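Local coordinates for protein peptidoglycan glycosyltransferase (Atopobium parvulum, PDB 4OVD) that belongs to the penicillin-binding proteins, combining a dimerisation domain with a transpeptidase-type domain of the penicillin-recognising fold, at residues 223-235 against 547-559. Numbering follows the deposited sequence.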
ATOM      1  N   ILE A 223      -2.479  -7.986  12.408  1.00 46.37           N
ATOM      2  CA  ILE A 223      -3.752  -7.279  12.357  1.00 44.13           C
ATOM      3  C   ILE A 223      -4.386  -6.955  13.680  1.00 45.79           C
ATOM      4  O   ILE A 223      -4.365  -7.797  14.550  1.00 48.46           O
ATOM      5  CB  ILE A 223      -4.772  -8.159  11.614  1.00 48.08           C
ATOM      6  CG1 ILE A 223      -4.385  -8.255  10.158  1.00 48.69           C
ATOM      7  CG2 ILE A 223      -6.185  -7.591  11.706  1.00 49.59           C
ATOM      8  CD1 ILE A 223      -4.477  -6.952   9.411  1.00 44.74           C
ATOM      9  N   ASP A 224      -4.959  -5.758  13.832  1.00 46.59           N
ATOM     10  CA  ASP A 224      -5.684  -5.398  15.067  1.00 50.92           C
ATOM     11  C   ASP A 224      -7.112  -5.432  14.592  1.00 50.51           C
ATOM     12  O   ASP A 224      -7.561  -4.629  13.787  1.00 45.58           O
ATOM     13  CB  ASP A 224      -5.319  -4.035  15.623  1.00 59.58           C
ATOM     14  CG  ASP A 224      -6.104  -3.706  16.916  1.00 68.32           C
ATOM     15  OD1 ASP A 224      -7.353  -3.785  16.848  1.00 76.00           O
ATOM     16  OD2 ASP A 224      -5.492  -3.335  17.968  1.00 72.62           O
ATOM     17  N   ILE A 225      -7.834  -6.416  15.063  1.00 51.55           N
ATOM     18  CA  ILE A 225      -9.172  -6.656  14.530  1.00 52.37           C
ATOM     19  C   ILE A 225     -10.128  -5.518  14.694  1.00 48.99           C
ATOM     20  O   ILE A 225     -10.957  -5.295  13.826  1.00 52.21           O
ATOM     21  CB  ILE A 225      -9.762  -7.967  15.079  1.00 53.87           C
ATOM     22  CG1 ILE A 225     -10.933  -8.458  14.205  1.00 52.99           C
ATOM     23  CG2 ILE A 225     -10.060  -7.832  16.563  1.00 56.90           C
ATOM     24  CD1 ILE A 225     -10.505  -8.843  12.820  1.00 54.01           C
ATOM     25  N   GLU A 226     -10.029  -4.793  15.794  1.00 54.98           N
ATOM     26  CA  GLU A 226     -10.914  -3.629  15.969  1.00 59.95           C
ATOM     27  C   GLU A 226     -10.559  -2.503  14.963  1.00 54.57           C
ATOM     28  O   GLU A 226     -11.419  -1.795  14.447  1.00 49.96           O
ATOM     29  CB  GLU A 226     -10.846  -3.113  17.414  1.00 70.72           C
ATOM     30  CG  GLU A 226     -12.177  -2.564  17.876  1.00 77.89           C
ATOM     31  CD  GLU A 226     -13.272  -3.628  17.927  1.00 83.43           C
ATOM     32  OE1 GLU A 226     -12.986  -4.823  18.211  1.00 84.95           O
ATOM     33  OE2 GLU A 226     -14.448  -3.268  17.698  1.00100.87           O
ATOM     34  N   LEU A 227      -9.276  -2.370  14.639  1.00 54.96           N
ATOM     35  CA  LEU A 227      -8.853  -1.380  13.660  1.00 52.54           C
ATOM     36  C   LEU A 227      -9.250  -1.839  12.258  1.00 48.65           C
ATOM     37  O   LEU A 227      -9.518  -1.055  11.366  1.00 46.78           O
ATOM     38  CB  LEU A 227      -7.354  -1.170  13.756  1.00 54.18           C
ATOM     39  CG  LEU A 227      -6.934   0.028  12.940  1.00 58.98           C
ATOM     40  CD1 LEU A 227      -7.727   1.249  13.407  1.00 65.01           C
ATOM     41  CD2 LEU A 227      -5.433   0.201  13.114  1.00 58.04           C
ATOM     42  N   GLN A 228      -9.350  -3.127  12.083  1.00 48.78           N
ATOM     43  CA  GLN A 228      -9.740  -3.666  10.798  1.00 43.52           C
ATOM     44  C   GLN A 228     -11.177  -3.324  10.556  1.00 43.04           C
ATOM     45  O   GLN A 228     -11.559  -2.964   9.469  1.00 45.78           O
ATOM     46  CB  GLN A 228      -9.509  -5.185  10.780  1.00 43.11           C
ATOM     47  CG  GLN A 228      -9.920  -5.842   9.501  1.00 43.34           C
ATOM     48  CD  GLN A 228      -9.088  -5.407   8.346  1.00 44.38           C
ATOM     49  OE1 GLN A 228      -7.915  -5.002   8.512  1.00 42.25           O
ATOM     50  NE2 GLN A 228      -9.666  -5.491   7.148  1.00 50.74           N
ATOM     51  N   LYS A 229     -11.982  -3.369  11.598  1.00 49.27           N
ATOM     52  CA  LYS A 229     -13.403  -3.060  11.456  1.00 52.26           C
ATOM     53  C   LYS A 229     -13.652  -1.615  11.066  1.00 49.77           C
ATOM     54  O   LYS A 229     -14.537  -1.296  10.280  1.00 51.77           O
ATOM     55  CB  LYS A 229     -14.078  -3.371  12.796  1.00 61.76           C
ATOM     56  CG  LYS A 229     -15.564  -3.120  12.852  1.00 67.82           C
ATOM     57  CD  LYS A 229     -16.029  -3.295  14.299  1.00 76.35           C
ATOM     58  CE  LYS A 229     -17.523  -3.110  14.438  1.00 77.74           C
ATOM     59  NZ  LYS A 229     -18.195  -4.185  13.652  1.00 82.68           N
ATOM     60  N   LYS A 230     -12.922  -0.721  11.699  1.00 53.44           N
ATOM     61  CA  LYS A 230     -12.984   0.700  11.368  1.00 52.37           C
ATOM     62  C   LYS A 230     -12.498   0.925   9.953  1.00 46.60           C
ATOM     63  O   LYS A 230     -13.082   1.715   9.226  1.00 46.91           O
ATOM     64  CB  LYS A 230     -12.092   1.509  12.289  1.00 55.87           C
ATOM     65  CG  LYS A 230     -12.521   1.519  13.746  1.00 62.38           C
ATOM     66  CD  LYS A 230     -11.530   2.331  14.570  1.00 65.76           C
ATOM     67  CE  LYS A 230     -11.883   2.294  16.032  1.00 68.84           C
ATOM     68  NZ  LYS A 230     -13.232   2.883  16.157  1.00 68.64           N
ATOM     69  N   ALA A 231     -11.389   0.286   9.570  1.00 42.53           N
ATOM     70  CA  ALA A 231     -10.883   0.450   8.213  1.00 41.43           C
ATOM     71  C   ALA A 231     -11.969   0.104   7.205  1.00 44.27           C
ATOM     72  O   ALA A 231     -12.204   0.838   6.233  1.00 44.48           O
ATOM     73  CB  ALA A 231      -9.666  -0.415   7.972  1.00 43.32           C
ATOM     74  N   GLU A 232     -12.677  -0.993   7.468  1.00 45.78           N
ATOM     75  CA  GLU A 232     -13.718  -1.432   6.551  1.00 45.25           C
ATOM     76  C   GLU A 232     -14.890  -0.512   6.495  1.00 45.49           C
ATOM     77  O   GLU A 232     -15.402  -0.199   5.429  1.00 45.71           O
ATOM     78  CB  GLU A 232     -14.157  -2.850   6.915  1.00 52.13           C
ATOM     79  CG  GLU A 232     -13.007  -3.839   6.715  1.00 57.03           C
ATOM     80  CD  GLU A 232     -13.385  -5.292   6.954  1.00 64.78           C
ATOM     81  OE1 GLU A 232     -14.574  -5.529   7.293  1.00 79.32           O
ATOM     82  OE2 GLU A 232     -12.497  -6.184   6.771  1.00 61.88           O
ATOM     83  N   GLU A 233     -15.332  -0.042   7.645  1.00 51.34           N
ATOM     84  CA  GLU A 233     -16.481   0.813   7.641  1.00 48.94           C
ATOM     85  C   GLU A 233     -16.170   2.181   7.087  1.00 47.18           C
ATOM     86  O   GLU A 233     -16.975   2.752   6.327  1.00 43.75           O
ATOM     87  CB  GLU A 233     -17.143   0.827   9.024  1.00 63.09           C
ATOM     88  CG  GLU A 233     -16.358   1.447  10.174  1.00 76.10           C
ATOM     89  CD  GLU A 233     -16.907   1.051  11.559  1.00 77.86           C
ATOM     90  OE1 GLU A 233     -17.577   0.003  11.670  1.00 87.96           O
ATOM     91  OE2 GLU A 233     -16.622   1.744  12.553  1.00 82.05           O
ATOM     92  N   GLN A 234     -14.987   2.708   7.409  1.00 45.49           N
ATOM     93  CA  GLN A 234     -14.569   4.000   6.872  1.00 43.58           C
ATOM     94  C   GLN A 234     -14.328   3.957   5.367  1.00 46.08           C
ATOM     95  O   GLN A 234     -14.751   4.846   4.640  1.00 47.28           O
ATOM     96  CB  GLN A 234     -13.397   4.573   7.668  1.00 45.58           C
ATOM     97  CG  GLN A 234     -13.891   4.962   9.062  1.00 48.74           C
ATOM     98  CD  GLN A 234     -12.855   5.562   9.959  1.00 47.73           C
ATOM     99  OE1 GLN A 234     -12.132   6.450   9.554  1.00 48.86           O
ATOM    100  NE2 GLN A 234     -12.806   5.096  11.217  1.00 50.47           N
ATOM    101  N   LEU A 235     -13.713   2.888   4.880  1.00 45.75           N
ATOM    102  CA  LEU A 235     -13.531   2.786   3.444  1.00 42.61           C
ATOM    103  C   LEU A 235     -14.924   2.674   2.790  1.00 40.87           C
ATOM    104  O   LEU A 235     -15.221   3.353   1.822  1.00 42.30           O
ATOM    105  CB  LEU A 235     -12.639   1.591   3.109  1.00 41.05           C
ATOM    106  CG  LEU A 235     -12.567   1.274   1.619  1.00 39.07           C
ATOM    107  CD1 LEU A 235     -12.073   2.461   0.827  1.00 43.58           C
ATOM    108  CD2 LEU A 235     -11.702   0.082   1.358  1.00 43.90           C
ATOM    109  N   SER A 547      -7.322  11.564   7.675  1.00 40.42           N
ATOM    110  CA  SER A 547      -7.321  12.263   8.958  1.00 47.49           C
ATOM    111  C   SER A 547      -8.139  11.542  10.001  1.00 44.16           C
ATOM    112  O   SER A 547      -7.699  11.436  11.129  1.00 45.17           O
ATOM    113  CB  SER A 547      -7.748  13.755   8.890  1.00 52.37           C
ATOM    114  OG  SER A 547      -9.022  13.924   8.299  1.00 65.86           O
ATOM    115  N   GLN A 548      -9.310  11.049   9.620  1.00 46.87           N
ATOM    116  CA  GLN A 548     -10.166  10.311  10.529  1.00 49.59           C
ATOM    117  C   GLN A 548      -9.657   8.888  10.802  1.00 51.79           C
ATOM    118  O   GLN A 548      -9.554   8.463  11.952  1.00 51.44           O
ATOM    119  CB  GLN A 548     -11.607  10.282  10.010  1.00 54.13           C
ATOM    120  CG  GLN A 548     -12.548   9.377  10.825  1.00 66.43           C
ATOM    121  CD  GLN A 548     -12.701   9.699  12.334  1.00 78.83           C
ATOM    122  OE1 GLN A 548     -13.300   8.900  13.086  1.00 95.85           O
ATOM    123  NE2 GLN A 548     -12.200  10.847  12.775  1.00 73.64           N
ATOM    124  N   PHE A 549      -9.258   8.146   9.777  1.00 44.60           N
ATOM    125  CA  PHE A 549      -8.827   6.832  10.055  1.00 41.97           C
ATOM    126  C   PHE A 549      -7.432   6.753  10.746  1.00 43.16           C
ATOM    127  O   PHE A 549      -7.183   5.931  11.639  1.00 45.70           O
ATOM    128  CB  PHE A 549      -8.874   5.978   8.783  1.00 40.02           C
ATOM    129  CG  PHE A 549      -8.377   4.621   9.005  1.00 41.11           C
ATOM    130  CD1 PHE A 549      -9.154   3.696   9.663  1.00 45.20           C
ATOM    131  CD2 PHE A 549      -7.115   4.255   8.565  1.00 46.73           C
ATOM    132  CE1 PHE A 549      -8.686   2.424   9.912  1.00 47.36           C
ATOM    133  CE2 PHE A 549      -6.631   3.003   8.821  1.00 43.22           C
ATOM    134  CZ  PHE A 549      -7.423   2.077   9.486  1.00 49.23           C
ATOM    135  N   ALA A 550      -6.522   7.591  10.351  1.00 38.80           N
ATOM    136  CA  ALA A 550      -5.186   7.534  10.955  1.00 46.27           C
ATOM    137  C   ALA A 550      -5.237   7.928  12.441  1.00 48.19           C
ATOM    138  O   ALA A 550      -4.482   7.390  13.242  1.00 50.41           O
ATOM    139  CB  ALA A 550      -4.213   8.395  10.199  1.00 40.35           C
ATOM    140  N   LYS A 551      -6.171   8.810  12.772  1.00 47.17           N
ATOM    141  CA  LYS A 551      -6.429   9.280  14.148  1.00 50.28           C
ATOM    142  C   LYS A 551      -6.875   8.077  14.945  1.00 56.32           C
ATOM    143  O   LYS A 551      -6.259   7.743  15.973  1.00 53.93           O
ATOM    144  CB  LYS A 551      -7.514  10.369  14.090  1.00 51.00           C
ATOM    145  CG  LYS A 551      -8.159  10.805  15.378  1.00 61.95           C
ATOM    146  CD  LYS A 551      -7.137  11.329  16.340  1.00 67.87           C
ATOM    147  CE  LYS A 551      -7.866  11.917  17.547  1.00 71.63           C
ATOM    148  NZ  LYS A 551      -6.909  12.264  18.622  1.00 73.08           N
ATOM    149  N   ASP A 552      -7.914   7.393  14.442  1.00 58.98           N
ATOM    150  CA  ASP A 552      -8.403   6.163  15.077  1.00 58.55           C
ATOM    151  C   ASP A 552      -7.318   5.119  15.142  1.00 55.70           C
ATOM    152  O   ASP A 552      -7.261   4.383  16.088  1.00 52.71           O
ATOM    153  CB  ASP A 552      -9.572   5.554  14.313  1.00 65.70           C
ATOM    154  CG  ASP A 552     -10.795   6.435  14.336  1.00 66.80           C
ATOM    155  OD1 ASP A 552     -10.763   7.476  15.025  1.00 66.44           O
ATOM    156  OD2 ASP A 552     -11.767   6.096  13.640  1.00 64.79           O
ATOM    157  N   ALA A 553      -6.475   5.000  14.122  1.00 46.38           N
ATOM    158  CA  ALA A 553      -5.417   4.012  14.220  1.00 42.86           C
ATOM    159  C   ALA A 553      -4.475   4.429  15.360  1.00 51.85           C
ATOM    160  O   ALA A 553      -4.047   3.589  16.141  1.00 52.66           O
ATOM    161  CB  ALA A 553      -4.643   3.902  12.911  1.00 48.36           C
ATOM    162  N   ALA A 554      -4.127   5.715  15.440  1.00 53.72           N
ATOM    163  CA  ALA A 554      -3.235   6.196  16.500  1.00 55.15           C
ATOM    164  C   ALA A 554      -3.824   6.074  17.909  1.00 57.57           C
ATOM    165  O   ALA A 554      -3.102   5.800  18.864  1.00 60.69           O
ATOM    166  CB  ALA A 554      -2.843   7.631  16.231  1.00 56.79           C
ATOM    167  N   THR A 555      -5.127   6.246  18.075  1.00 57.99           N
ATOM    168  CA  THR A 555      -5.646   6.148  19.431  1.00 65.00           C
ATOM    169  C   THR A 555      -5.553   4.646  19.809  1.00 74.59           C
ATOM    170  O   THR A 555      -4.924   4.261  20.794  1.00 66.45           O
ATOM    171  CB  THR A 555      -7.096   6.668  19.582  1.00 71.02           C
ATOM    172  OG1 THR A 555      -8.028   5.688  19.116  1.00 91.89           O
ATOM    173  CG2 THR A 555      -7.308   7.980  18.851  1.00 67.32           C
ATOM    174  N   ARG A 556      -6.161   3.802  18.989  1.00 63.23           N
ATOM    175  CA  ARG A 556      -6.137   2.376  19.180  1.00 66.01           C
ATOM    176  C   ARG A 556      -4.738   1.847  19.488  1.00 63.63           C
ATOM    177  O   ARG A 556      -4.603   0.886  20.210  1.00 67.70           O
ATOM    178  CB  ARG A 556      -6.664   1.688  17.917  1.00 63.78           C
ATOM    179  CG  ARG A 556      -6.879   0.186  18.016  1.00 70.75           C
ATOM    180  CD  ARG A 556      -8.071  -0.180  18.902  1.00 76.78           C
ATOM    181  NE  ARG A 556      -8.272  -1.634  18.911  1.00 81.86           N
ATOM    182  CZ  ARG A 556      -7.986  -2.461  19.917  1.00 80.38           C
ATOM    183  NH1 ARG A 556      -7.542  -2.016  21.080  1.00 87.38           N
ATOM    184  NH2 ARG A 556      -8.193  -3.760  19.770  1.00 77.97           N
ATOM    185  N   LEU A 557      -3.696   2.448  18.931  1.00 65.34           N
ATOM    186  CA  LEU A 557      -2.357   1.952  19.193  1.00 66.61           C
ATOM    187  C   LEU A 557      -1.648   2.771  20.274  1.00 71.54           C
ATOM    188  O   LEU A 557      -2.277   3.579  20.987  1.00 67.36           O
ATOM    189  CB  LEU A 557      -1.561   1.919  17.894  1.00 67.74           C
ATOM    190  CG  LEU A 557      -2.173   1.121  16.738  1.00 67.69           C
ATOM    191  CD1 LEU A 557      -1.344   1.319  15.486  1.00 61.36           C
ATOM    192  CD2 LEU A 557      -2.306  -0.355  17.058  1.00 72.47           C
ATOM    193  N   ASN A 558      -0.338   2.580  20.401  1.00 74.22           N
ATOM    194  CA  ASN A 558       0.432   3.305  21.449  1.00 96.29           C
ATOM    195  C   ASN A 558       0.349   4.840  21.386  1.00 77.66           C
ATOM    196  O   ASN A 558       0.204   5.496  22.387  1.00 73.09           O
ATOM    197  CB  ASN A 558       1.954   2.992  21.351  1.00100.43           C
ATOM    198  CG  ASN A 558       2.286   1.502  21.316  1.00102.27           C
ATOM    199  OD1 ASN A 558       3.320   1.119  20.768  1.00 97.50           O
ATOM    200  ND2 ASN A 558       1.420   0.661  21.877  1.00109.81           N
ATOM    201  N   ILE A 559       0.374   5.339  20.153  1.00 83.88           N
ATOM    202  CA  ILE A 559       0.536   6.762  19.748  1.00 83.80           C
ATOM    203  C   ILE A 559      -0.455   7.746  20.386  1.00 79.81           C
ATOM    204  O   ILE A 559      -1.580   7.919  19.923  1.00 74.13           O
ATOM    205  CB  ILE A 559       0.612   6.818  18.207  1.00 81.66           C
ATOM    206  CG1 ILE A 559       1.268   5.547  17.661  1.00 84.42           C
ATOM    207  CG2 ILE A 559       1.368   8.057  17.742  1.00 80.67           C
ATOM    208  CD1 ILE A 559       2.603   5.207  18.307  1.00 90.66           C
TER
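F549 carries the apolar contact, its ring set as a knob among L227, K230, A231 and Q234 of the facing helix. With CG anti to the backbone N (chi1 177°), the ring is swung across to that helix, and F549 CE1 comes within 3.4 Å of A231 CA. L227 fills the next position with both methyls: L227 CD1 approaches F549 CE1 at 3.8 Å, while L227 CD2 lies against A553 CB, also at 3.8 Å. The segment axes run 10.3 Å apart, with the F549 ring and L227 filling the space between them.

A polar link flanks this patch. Q234 reaches over with an extended chain, and Q234 NE2 donates to D552 OD2 (2.8 Å, 149° at the hydrogen), meeting that oxygen nearly along its C-O axis, with amide and carboxylate planes steeply inclined to each other. K230 NZ is 4.3 Å from D552 OD2, beyond a salt bridge, and would probably help to stabilise the carboxylate's negative charge.

Beyond L227, at the start of helix 225-242, D224 OD1 forms a salt bridge with R556 NH2 at 3.0 Å. The planes are nearly perpendicular and D224 OD2 sits over one guanidinium face, so this is no flat, two-pronged pairing. D224 also N-caps helix 225-242, with OD1 accepting from L227 N and, weakly, from E226 N, which ties the cap to the C-terminal end of the partner helix.

F549 also touches I250, A252 and V527, and A231 touches I250. These antiparallel helices (172°) thus pack side by side on the five-stranded antiparallel sheet, as the N- and C-terminal helices do in the penicillin-recognising transpeptidase fold.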